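Thioredoxin (H-type,TRX-H) (Edwardsiella tarda, PDB 5ZF2) is a thioredoxin-like type IV secretion effector that inhibits host ASK1-MAPK signalling to promote infection, and carries a CxxC motif of thioredoxin type, probably for thiol-disulfide exchange. Local coordinates at residues A[30-35]-A[71-76]. Sequence-based numbering, arbitrary orientation.
Sequences PVCKRQ and SQQSTL
Cys32 turns its sulfur onto the bend at Ser74, where SG lies 3.5 Å from the Ser74 backbone N and 3.9 Å from the CB of Gln73. With SG anti to its own carbonyl carbon, chi1 -68° lays the thiol against the Gln73-Ser74 backbone in close packing. One turn further on, the extended side chain of Gln35 brings its amide over Ser74: OE1 lies against the CA and CB of Ser74, a non-polar approach, while NE2 makes a weak hydrogen bond of 3.4 Å to Ser74 O. A water bridges the same two atoms, accepting weakly from NE2 and donating to the carbonyl, and NE2 has its stronger protein partner in Glu91 O. Beside the amide, Val31 sets CG1 against Ser74 CB at 3.9 Å, and Leu76 CD1 approaches NE2 from the strand.

Ser74 takes a left-handed backbone conformation (phi 68°, psi 22°) and forms a G1 beta bulge with Thr75 opposite Val24, at the start of strand 75-80. This loop is probably the equivalent of the thioredoxin cis-proline loop that faces CxxC, though its Gln73-Ser74 peptide is trans. Cys32 is thus buried by packing, like the second cysteine of thioredoxins, while the polar grip falls on Ser74 O.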
loop_
_atom_site.group_PDB
_atom_site.type_symbol
_atom_site.label_atom_id
_atom_site.label_comp_id
_atom_site.label_asym_id
_atom_site.label_seq_id
_atom_site.Cartn_x
_atom_site.Cartn_y
_atom_site.Cartn_z
ATOM N N PRO A 30 1.529 15.164 -6.252
ATOM C CA PRO A 30 2.011 14.708 -7.564
ATOM C C PRO A 30 2.821 13.431 -7.478
ATOM O O PRO A 30 2.767 12.603 -8.396
ATOM C CB PRO A 30 2.868 15.884 -8.062
ATOM C CG PRO A 30 2.631 17.012 -7.092
ATOM C CD PRO A 30 2.218 16.383 -5.804
ATOM N N VAL A 31 3.524 13.231 -6.385
ATOM C CA VAL A 31 4.204 11.977 -6.214
ATOM C C VAL A 31 3.218 10.832 -6.103
ATOM O O VAL A 31 3.372 9.852 -6.776
ATOM C CB VAL A 31 5.241 11.997 -5.071
ATOM C CG1 VAL A 31 5.809 10.607 -4.840
ATOM C CG2 VAL A 31 6.375 12.946 -5.409
ATOM N N CYS A 32 2.173 11.013 -5.310
ATOM C CA CYS A 32 1.163 9.988 -5.140
ATOM C C CYS A 32 0.522 9.604 -6.437
ATOM O O CYS A 32 0.323 8.467 -6.692
ATOM C CB CYS A 32 0.099 10.376 -4.157
ATOM S SG CYS A 32 0.640 10.482 -2.475
ATOM N N LYS A 33 0.184 10.608 -7.221
ATOM C CA LYS A 33 -0.372 10.425 -8.546
ATOM C C LYS A 33 0.530 9.568 -9.400
ATOM O O LYS A 33 0.147 8.544 -9.846
ATOM C CB LYS A 33 -0.580 11.793 -9.184
ATOM C CG LYS A 33 -1.777 11.899 -10.068
ATOM C CD LYS A 33 -2.906 11.064 -9.560
ATOM C CE LYS A 33 -3.186 9.923 -10.488
ATOM N NZ LYS A 33 -4.641 9.622 -10.456
ATOM N N ARG A 34 1.749 10.003 -9.551
ATOM C CA ARG A 34 2.814 9.277 -10.178
ATOM C C ARG A 34 3.018 7.821 -9.724
ATOM O O ARG A 34 3.085 6.946 -10.516
ATOM C CB ARG A 34 4.079 10.046 -9.932
ATOM C CG ARG A 34 5.141 9.929 -10.986
ATOM C CD ARG A 34 5.830 11.282 -11.285
ATOM N NE ARG A 34 6.188 12.136 -10.135
ATOM C CZ ARG A 34 6.011 13.459 -10.083
ATOM N NH1 ARG A 34 5.429 14.124 -11.073
ATOM N NH2 ARG A 34 6.379 14.134 -9.020
ATOM N N GLN A 35 3.097 7.589 -8.435
ATOM C CA GLN A 35 3.054 6.247 -7.901
ATOM C C GLN A 35 1.865 5.442 -8.401
ATOM O O GLN A 35 2.041 4.379 -8.916
ATOM C CB GLN A 35 3.074 6.256 -6.374
ATOM C CG GLN A 35 4.436 6.454 -5.761
ATOM C CD GLN A 35 4.406 6.398 -4.266
ATOM O OE1 GLN A 35 3.420 6.706 -3.645
ATOM N NE2 GLN A 35 5.494 6.017 -3.691
ATOM N N SER A 71 3.997 9.272 8.634
ATOM C CA SER A 71 4.036 10.719 8.738
ATOM C C SER A 71 4.036 11.424 7.392
ATOM O O SER A 71 3.952 12.654 7.369
ATOM C CB SER A 71 5.268 11.174 9.546
ATOM O OG SER A 71 6.481 10.734 8.945
ATOM N N GLN A 72 4.138 10.703 6.275
ATOM C CA GLN A 72 4.128 11.358 4.972
ATOM C C GLN A 72 3.221 10.606 4.009
ATOM O O GLN A 72 3.104 9.378 4.067
ATOM C CB GLN A 72 5.523 11.446 4.340
ATOM C CG GLN A 72 6.632 11.712 5.350
ATOM C CD GLN A 72 7.940 12.035 4.686
ATOM O OE1 GLN A 72 7.969 12.525 3.557
ATOM N NE2 GLN A 72 9.039 11.768 5.381
ATOM N N GLN A 73 2.610 11.362 3.105
ATOM C CA GLN A 73 1.953 10.765 1.958
ATOM C C GLN A 73 3.010 10.080 1.095
ATOM O O GLN A 73 4.211 10.324 1.238
ATOM C CB GLN A 73 1.210 11.838 1.166
ATOM C CG GLN A 73 2.147 12.983 0.746
ATOM C CD GLN A 73 1.434 14.311 0.507
ATOM O OE1 GLN A 73 1.807 15.077 -0.387
ATOM N NE2 GLN A 73 0.412 14.591 1.313
ATOM N N SER A 74 2.552 9.214 0.198
ATOM C CA SER A 74 3.407 8.400 -0.668
ATOM C C SER A 74 4.188 7.339 0.101
ATOM O O SER A 74 5.197 6.831 -0.405
ATOM C CB SER A 74 4.362 9.260 -1.516
ATOM O OG SER A 74 5.460 9.770 -0.748
ATOM N N THR A 75 3.722 6.961 1.296
ATOM C CA THR A 75 4.309 5.849 2.044
ATOM C C THR A 75 3.641 4.553 1.600
ATOM O O THR A 75 2.407 4.497 1.477
ATOM C CB THR A 75 4.132 6.009 3.562
ATOM O OG1 THR A 75 4.711 7.240 4.006
ATOM C CG2 THR A 75 4.813 4.857 4.303
ATOM N N LEU A 76 4.455 3.525 1.339
ATOM C CA LEU A 76 3.977 2.175 1.026
ATOM C C LEU A 76 4.529 1.234 2.083
ATOM O O LEU A 76 5.724 1.309 2.423
ATOM C CB LEU A 76 4.449 1.700 -0.358
ATOM C CG LEU A 76 4.120 2.573 -1.567
ATOM C CD1 LEU A 76 4.855 2.062 -2.833
ATOM C CD2 LEU A 76 2.626 2.563 -1.770
HETATM O O HOH W 1 7.218 4.788 -1.560
#